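Local coordinates for ForH (Streptomyces kaniharaensis, PDB 6NKO), which probably takes part in formycin A biosynthesis and resembles the IMP cyclohydrolase portion of the purine-pathway enzyme PurH, though its exact reaction is uncertain, at residues 83-94 against 141-152; 110-118 against 155-165. One frame throughout, in Å; residues are numbered along the deposited sequence.

Interaction 1. Residues 83-94 against 141-152; sequences TLTVSVMGGILA and GGPAMLRGAAKN
Met145 lays its side chain across the flank of helix 86-93, and successive atoms meet different neighbours. Its CB lies 3.8 Å from Ile92 CD1, while CG touches the sulfur of Met89, whose chain crosses it at about a right angle. Farther out, Met145 SD rests 3.7 Å from Val88 CG1. The bend at chi3 (-76°) then turns the methyl toward the loop before the helix, where Met145 CE packs 3.7 Å from Thr83 CG2. A long, flexible thioether suits this place because it can follow an uneven surface made by Thr83, Val88, Met89 and Ile92. Met89 answers in kind: bent at chi2 and chi3, it brings CE to 4.0 Å from Ala144 CB.

Small residues let the helices come close. Gly148 has no side chain, and Leu93 CD2 sits on its backbone, 3.6 Å from Gly148 CA; Ile92 CG2 is pressed against the adjoining peptide that leads into Ala149.

Polar groups tie both ends. Asn152 gives one amide nitrogen to two carbonyls where the other helix ends, Ile92 in its last turn and Ala94 just beyond it: ND2 donates to Ile92 O at 2.9 Å, nearly straight (167°), with Ile92 O in the plane of the Asn152 amide, and to Ala94 O at 3.2 Å, approaching from above that carbonyl's plane. At the other end a water links Thr83 OG1 with Gly141 O, and more weakly Thr83 O.

The axes of helices 86-93 and 141-151 approach to 9.0 Å and run nearly parallel, 25° apart. Ile92, Met145 and Ala149 also touch Val115 of strand 114-117. Two neighbouring, similarly directed helices layered on one face of a parallel sheet are characteristic of the Rossmann-like alpha/beta fold of MGS-like domains.

Interaction 2. Residues 110-118 against 155-165; sequences PRIDLVCNN and HVIPLSDPDDY
Arg111 reaches across to His155 at the entrance to a pair of parallel strands. Its CB and CG only carry the chain across; bends at chi2 and chi3 then set CD beside His155 O, 3.7 Å away. NE and CZ pass over His155 CB, and the tip NH2 is 3.6 Å from that same His155 CB. The imidazole plane runs nearly parallel to the guanidinium, but it is CB, not the ring, that covers the guanidinium face. The polar ends are engaged by backbone carbonyls, NH1 by Gly91 O and NH2 by Ala94 O.

Beyond this point strands 114-117 and 157-159 pair in parallel. Ile157 N donates to Asp113 O at 2.8 Å, Val115 N to Ile157 O, Leu159 N to Val115 O, and Asn117 N closes the series on Leu159 O at 3.1 Å. Leu114, Ile157, Leu159 and Cys116 share one face, with Leu114 CD1 meeting Leu159 CD1 at 3.6 Å. Cys116 SG, small and polarisable, lies 4.2 Å from the Tyr165 ring centroid, placed obliquely at 46° from the ring normal. Val115, on the other face, packs on Val156.

Past the last strand bond a side chain takes over: Ser160 OG, swung away from its own N (chi1 -169°), donates to Asn117 O at 3.0 Å.

Pro158 fits because its nitrogen, which cannot donate, falls between the two residues whose N-H groups serve strand 114-117. The alternating backbone bonds thus fix the register of the two strands, and the mostly apolar side chains on both faces shield them from solvent.

Overall arrangement
Interaction 2 joins the two strands of a beta-alpha-beta unit, 114-117 and 157-159, and interaction 1 packs the helix of that unit, 141-151, on helix 86-93; the centres of the two contacts are about 11 Å apart. Interaction 2 is the buried core contact, held by regular backbone bonds. Interaction 1 is only partly buried, depends on flexible and small apolar side chains, and keeps its polar links for its ends. Arg111 stitches the two together by binding carbonyls at the end of helix 86-93, while Asn117 OD1 packs against the start of helix 141-151. Helix 184-212 adds further cover to both 141-152 and 155-165.

Interaction 1. Residues 83-94 against 141-152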
# COMPACT_ATOMS: atom_id res chain seq x y z
N THR A 83 -6.40 6.13 -5.70
CA THR A 83 -5.01 5.77 -5.93
C THR A 83 -4.76 5.33 -7.36
O THR A 83 -3.63 4.96 -7.70
CB THR A 83 -4.56 4.68 -4.96
OG1 THR A 83 -5.48 3.58 -5.01
CG2 THR A 83 -4.50 5.23 -3.53
N LEU A 84 -5.78 5.36 -8.21
CA LEU A 84 -5.65 4.94 -9.60
C LEU A 84 -5.46 6.17 -10.49
O LEU A 84 -6.33 6.58 -11.26
CB LEU A 84 -6.86 4.11 -10.02
CG LEU A 84 -6.98 2.78 -9.28
CD1 LEU A 84 -8.41 2.26 -9.27
CD2 LEU A 84 -6.04 1.74 -9.88
N THR A 85 -4.28 6.78 -10.33
CA THR A 85 -3.87 7.94 -11.11
C THR A 85 -2.45 7.71 -11.61
O THR A 85 -1.73 6.82 -11.13
CB THR A 85 -3.92 9.24 -10.30
OG1 THR A 85 -2.90 9.23 -9.30
CG2 THR A 85 -5.29 9.43 -9.64
N VAL A 86 -2.04 8.53 -12.57
CA VAL A 86 -0.68 8.44 -13.10
C VAL A 86 0.34 8.75 -12.01
O VAL A 86 1.40 8.12 -11.93
CB VAL A 86 -0.52 9.37 -14.32
CG1 VAL A 86 0.93 9.42 -14.77
CG2 VAL A 86 -1.43 8.93 -15.45
N SER A 87 0.02 9.72 -11.14
CA SER A 87 0.99 10.14 -10.13
C SER A 87 1.27 9.04 -9.12
O SER A 87 2.43 8.79 -8.76
CB SER A 87 0.48 11.40 -9.43
OG SER A 87 0.57 12.53 -10.28
N VAL A 88 0.23 8.36 -8.64
CA VAL A 88 0.43 7.31 -7.64
C VAL A 88 0.99 6.05 -8.28
O VAL A 88 2.02 5.52 -7.84
CB VAL A 88 -0.87 7.03 -6.87
CG1 VAL A 88 -0.72 5.77 -6.03
CG2 VAL A 88 -1.25 8.21 -6.00
N MET A 89 0.33 5.55 -9.32
CA MET A 89 0.77 4.31 -9.95
C MET A 89 2.07 4.50 -10.73
O MET A 89 2.87 3.57 -10.82
CB MET A 89 -0.33 3.76 -10.86
CG MET A 89 -1.61 3.39 -10.13
SD MET A 89 -1.32 2.37 -8.68
CE MET A 89 -0.67 0.89 -9.44
N GLY A 90 2.28 5.69 -11.29
CA GLY A 90 3.56 5.97 -11.92
C GLY A 90 4.69 6.05 -10.91
O GLY A 90 5.81 5.60 -11.18
N GLY A 91 4.41 6.62 -9.73
CA GLY A 91 5.42 6.68 -8.68
C GLY A 91 5.86 5.32 -8.18
O GLY A 91 6.93 5.20 -7.59
N ILE A 92 5.05 4.29 -8.42
CA ILE A 92 5.37 2.93 -7.99
C ILE A 92 6.01 2.12 -9.11
O ILE A 92 6.95 1.37 -8.88
CB ILE A 92 4.09 2.23 -7.47
CG1 ILE A 92 3.58 2.92 -6.20
CG2 ILE A 92 4.35 0.76 -7.20
CD1 ILE A 92 2.12 2.64 -5.90
N LEU A 93 5.51 2.27 -10.34
CA LEU A 93 5.91 1.39 -11.44
C LEU A 93 7.05 1.94 -12.28
O LEU A 93 7.68 1.16 -13.01
CB LEU A 93 4.71 1.12 -12.35
CG LEU A 93 3.52 0.39 -11.72
CD1 LEU A 93 2.33 0.37 -12.67
CD2 LEU A 93 3.92 -1.02 -11.32
N ALA A 94 7.34 3.24 -12.21
CA ALA A 94 8.35 3.82 -13.09
C ALA A 94 9.72 3.22 -12.82
O ALA A 94 10.12 3.02 -11.67
CB ALA A 94 8.39 5.34 -12.91
N GLY A 141 -7.71 -0.92 -5.77
CA GLY A 141 -6.54 -0.08 -5.95
C GLY A 141 -5.40 -0.45 -5.02
O GLY A 141 -4.23 -0.23 -5.36
N GLY A 142 -5.71 -1.00 -3.85
CA GLY A 142 -4.71 -1.39 -2.89
C GLY A 142 -3.74 -2.43 -3.42
O GLY A 142 -2.53 -2.18 -3.53
N PRO A 143 -4.24 -3.62 -3.76
CA PRO A 143 -3.36 -4.64 -4.34
C PRO A 143 -2.68 -4.19 -5.62
O PRO A 143 -1.60 -4.70 -5.93
CB PRO A 143 -4.31 -5.83 -4.59
CG PRO A 143 -5.68 -5.36 -4.25
CD PRO A 143 -5.55 -4.17 -3.37
N ALA A 144 -3.27 -3.27 -6.38
CA ALA A 144 -2.56 -2.72 -7.53
C ALA A 144 -1.29 -2.00 -7.09
O ALA A 144 -0.24 -2.13 -7.74
CB ALA A 144 -3.47 -1.77 -8.32
N MET A 145 -1.35 -1.25 -5.99
CA MET A 145 -0.16 -0.60 -5.46
C MET A 145 0.82 -1.62 -4.89
O MET A 145 2.04 -1.49 -5.07
CB MET A 145 -0.53 0.42 -4.39
CG MET A 145 -1.37 1.60 -4.88
SD MET A 145 -1.40 2.95 -3.68
CE MET A 145 -2.53 2.28 -2.46
N LEU A 146 0.31 -2.65 -4.20
CA LEU A 146 1.19 -3.60 -3.54
C LEU A 146 1.85 -4.55 -4.54
O LEU A 146 3.05 -4.82 -4.44
CB LEU A 146 0.41 -4.39 -2.49
CG LEU A 146 1.19 -5.52 -1.81
CD1 LEU A 146 2.24 -4.95 -0.88
CD2 LEU A 146 0.25 -6.45 -1.05
N ARG A 147 1.08 -5.07 -5.50
CA ARG A 147 1.66 -5.90 -6.54
C ARG A 147 2.62 -5.10 -7.41
O ARG A 147 3.64 -5.64 -7.87
CB ARG A 147 0.56 -6.52 -7.40
CG ARG A 147 -0.34 -7.50 -6.66
CD ARG A 147 -1.53 -7.92 -7.52
NE ARG A 147 -1.12 -8.81 -8.60
CZ ARG A 147 -1.02 -8.45 -9.88
NH1 ARG A 147 -1.31 -7.21 -10.24
NH2 ARG A 147 -0.64 -9.34 -10.79
N GLY A 148 2.33 -3.82 -7.64
CA GLY A 148 3.25 -2.98 -8.38
C GLY A 148 4.53 -2.71 -7.61
O GLY A 148 5.62 -2.70 -8.18
N ALA A 149 4.41 -2.49 -6.29
CA ALA A 149 5.59 -2.30 -5.46
C ALA A 149 6.43 -3.56 -5.40
O ALA A 149 7.66 -3.49 -5.49
CB ALA A 149 5.17 -1.87 -4.05
N ALA A 150 5.79 -4.72 -5.26
CA ALA A 150 6.53 -5.98 -5.21
C ALA A 150 7.23 -6.25 -6.53
O ALA A 150 8.38 -6.71 -6.55
CB ALA A 150 5.60 -7.13 -4.84
N LYS A 151 6.56 -5.98 -7.66
CA LYS A 151 7.21 -6.16 -8.95
C LYS A 151 8.41 -5.24 -9.10
O LYS A 151 9.42 -5.61 -9.71
CB LYS A 151 6.20 -5.93 -10.08
CG LYS A 151 6.80 -5.99 -11.47
CD LYS A 151 5.76 -5.75 -12.54
CE LYS A 151 6.42 -5.54 -13.90
NZ LYS A 151 5.49 -5.86 -15.02
N ASN A 152 8.31 -4.03 -8.55
CA ASN A 152 9.38 -3.04 -8.62
C ASN A 152 10.09 -2.93 -7.27
O ASN A 152 10.30 -1.82 -6.77
CB ASN A 152 8.81 -1.69 -9.05
CG ASN A 152 9.83 -0.81 -9.74
OD1 ASN A 152 10.84 -1.29 -10.26
ND2 ASN A 152 9.56 0.49 -9.76
O HOH W 1 -4.28 2.13 -6.95

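Interaction 2. Residues 110-118 against 155-165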
# COMPACT_ATOMS: atom_id res chain seq x y z
N PRO A 110 6.72 12.34 -8.05
CA PRO A 110 7.74 11.83 -7.13
C PRO A 110 7.67 10.31 -7.02
O PRO A 110 6.64 9.68 -7.28
CB PRO A 110 7.37 12.48 -5.79
CG PRO A 110 5.90 12.69 -5.88
CD PRO A 110 5.57 12.92 -7.34
N ARG A 111 8.80 9.73 -6.64
CA ARG A 111 8.86 8.29 -6.42
C ARG A 111 8.21 7.94 -5.10
O ARG A 111 8.37 8.64 -4.10
CB ARG A 111 10.32 7.81 -6.44
CG ARG A 111 10.57 6.52 -5.69
CD ARG A 111 10.03 5.32 -6.45
NE ARG A 111 10.91 4.91 -7.55
CZ ARG A 111 10.49 4.34 -8.67
NH1 ARG A 111 9.19 4.11 -8.85
NH2 ARG A 111 11.35 4.00 -9.61
N ILE A 112 7.44 6.86 -5.10
CA ILE A 112 6.88 6.29 -3.88
C ILE A 112 7.82 5.18 -3.43
O ILE A 112 7.96 4.16 -4.10
CB ILE A 112 5.45 5.77 -4.09
CG1 ILE A 112 4.47 6.94 -4.21
CG2 ILE A 112 5.04 4.86 -2.95
CD1 ILE A 112 3.16 6.59 -4.88
N ASP A 113 8.48 5.39 -2.29
CA ASP A 113 9.50 4.47 -1.82
C ASP A 113 8.96 3.31 -1.00
O ASP A 113 9.65 2.30 -0.84
CB ASP A 113 10.55 5.22 -0.99
CG ASP A 113 11.05 6.47 -1.69
OD1 ASP A 113 11.97 6.35 -2.53
OD2 ASP A 113 10.52 7.56 -1.40
N LEU A 114 7.74 3.42 -0.48
CA LEU A 114 7.19 2.39 0.39
C LEU A 114 5.68 2.32 0.20
O LEU A 114 5.00 3.36 0.21
CB LEU A 114 7.53 2.66 1.86
CG LEU A 114 7.19 1.55 2.86
CD1 LEU A 114 8.32 1.38 3.86
CD2 LEU A 114 5.87 1.85 3.58
N VAL A 115 5.16 1.11 0.05
CA VAL A 115 3.73 0.86 -0.07
C VAL A 115 3.33 -0.10 1.04
O VAL A 115 3.97 -1.14 1.23
CB VAL A 115 3.36 0.29 -1.45
CG1 VAL A 115 1.91 -0.19 -1.46
CG2 VAL A 115 3.60 1.33 -2.53
N CYS A 116 2.28 0.25 1.78
CA CYS A 116 1.73 -0.57 2.84
C CYS A 116 0.26 -0.81 2.55
O CYS A 116 -0.52 0.14 2.46
CB CYS A 116 1.90 0.12 4.20
SG CYS A 116 2.16 -1.00 5.57
N ASN A 117 -0.13 -2.08 2.38
CA ASN A 117 -1.49 -2.41 1.96
C ASN A 117 -1.99 -3.65 2.70
O ASN A 117 -1.35 -4.71 2.65
CB ASN A 117 -1.55 -2.63 0.45
CG ASN A 117 -2.95 -2.92 -0.05
OD1 ASN A 117 -3.18 -3.88 -0.78
ND2 ASN A 117 -3.90 -2.08 0.35
N ASN A 118 -3.14 -3.51 3.36
CA ASN A 118 -3.77 -4.56 4.15
C ASN A 118 -5.21 -4.75 3.69
O ASN A 118 -5.81 -3.86 3.08
CB ASN A 118 -3.78 -4.21 5.65
CG ASN A 118 -2.49 -4.57 6.33
OD1 ASN A 118 -2.17 -4.04 7.40
ND2 ASN A 118 -1.74 -5.48 5.73
N HIS A 155 13.01 -0.52 -6.07
CA HIS A 155 12.77 0.90 -5.86
C HIS A 155 11.56 1.20 -4.98
O HIS A 155 11.37 2.36 -4.61
CB HIS A 155 12.59 1.61 -7.22
CG HIS A 155 13.65 1.25 -8.22
ND1 HIS A 155 14.99 1.33 -7.94
CD2 HIS A 155 13.55 0.80 -9.49
CE1 HIS A 155 15.68 0.95 -9.00
NE2 HIS A 155 14.84 0.62 -9.95
N VAL A 156 10.74 0.20 -4.65
CA VAL A 156 9.62 0.37 -3.74
C VAL A 156 9.63 -0.78 -2.74
O VAL A 156 9.78 -1.94 -3.12
CB VAL A 156 8.26 0.42 -4.47
CG1 VAL A 156 7.21 1.06 -3.58
CG2 VAL A 156 8.37 1.16 -5.80
N ILE A 157 9.46 -0.45 -1.46
CA ILE A 157 9.40 -1.45 -0.40
C ILE A 157 7.95 -1.93 -0.29
O ILE A 157 7.06 -1.10 -0.03
CB ILE A 157 9.90 -0.90 0.93
CG1 ILE A 157 11.36 -0.47 0.81
CG2 ILE A 157 9.73 -1.94 2.03
CD1 ILE A 157 11.75 0.65 1.75
N PRO A 158 7.67 -3.21 -0.50
CA PRO A 158 6.28 -3.69 -0.42
C PRO A 158 5.97 -4.34 0.92
O PRO A 158 6.45 -5.44 1.21
CB PRO A 158 6.20 -4.71 -1.56
CG PRO A 158 7.68 -5.12 -1.83
CD PRO A 158 8.57 -4.27 -0.96
N LEU A 159 5.16 -3.69 1.75
CA LEU A 159 4.83 -4.19 3.08
C LEU A 159 3.35 -4.54 3.15
O LEU A 159 2.50 -3.79 2.65
CB LEU A 159 5.17 -3.16 4.15
CG LEU A 159 6.65 -3.03 4.50
CD1 LEU A 159 6.93 -1.69 5.18
CD2 LEU A 159 7.13 -4.19 5.38
N SER A 160 3.04 -5.66 3.80
CA SER A 160 1.66 -6.09 3.99
C SER A 160 1.45 -6.60 5.42
O SER A 160 0.57 -6.12 6.13
CB SER A 160 1.29 -7.19 2.99
OG SER A 160 -0.11 -7.44 2.99
N ASP A 161 2.26 -7.57 5.82
CA ASP A 161 2.15 -8.17 7.15
C ASP A 161 2.63 -7.19 8.22
O ASP A 161 3.79 -6.77 8.19
CB ASP A 161 2.97 -9.46 7.20
CG ASP A 161 2.73 -10.27 8.46
OD1 ASP A 161 1.85 -9.89 9.26
OD2 ASP A 161 3.42 -11.29 8.65
N PRO A 162 1.78 -6.81 9.17
CA PRO A 162 2.22 -5.90 10.24
C PRO A 162 3.37 -6.43 11.09
O PRO A 162 3.94 -5.67 11.88
CB PRO A 162 0.96 -5.70 11.09
CG PRO A 162 -0.18 -6.01 10.16
CD PRO A 162 0.33 -7.08 9.24
N ASP A 163 3.74 -7.71 10.95
CA ASP A 163 4.89 -8.24 11.66
C ASP A 163 6.21 -7.91 10.98
O ASP A 163 7.27 -8.16 11.56
CB ASP A 163 4.76 -9.76 11.81
CG ASP A 163 3.67 -10.16 12.79
OD1 ASP A 163 3.43 -9.40 13.75
OD2 ASP A 163 3.06 -11.23 12.60
N ASP A 164 6.17 -7.34 9.78
CA ASP A 164 7.37 -6.92 9.07
C ASP A 164 7.68 -5.44 9.26
O ASP A 164 8.72 -4.98 8.78
CB ASP A 164 7.23 -7.22 7.57
CG ASP A 164 7.07 -8.70 7.28
OD1 ASP A 164 7.72 -9.52 7.96
OD2 ASP A 164 6.29 -9.04 6.36
N TYR A 165 6.81 -4.70 9.94
CA TYR A 165 6.97 -3.25 10.03
C TYR A 165 8.24 -2.88 10.78
O TYR A 165 9.00 -2.00 10.34
CB TYR A 165 5.76 -2.61 10.72
CG TYR A 165 4.45 -2.65 9.95
CD1 TYR A 165 4.35 -3.32 8.73
CD2 TYR A 165 3.32 -2.02 10.46
CE1 TYR A 165 3.15 -3.35 8.04
CE2 TYR A 165 2.12 -2.05 9.77
CZ TYR A 165 2.04 -2.72 8.56
OH TYR A 165 0.85 -2.75 7.88
O HOH W 2 12.14 1.84 -1.66
O HOH W 3 12.83 4.01 -3.28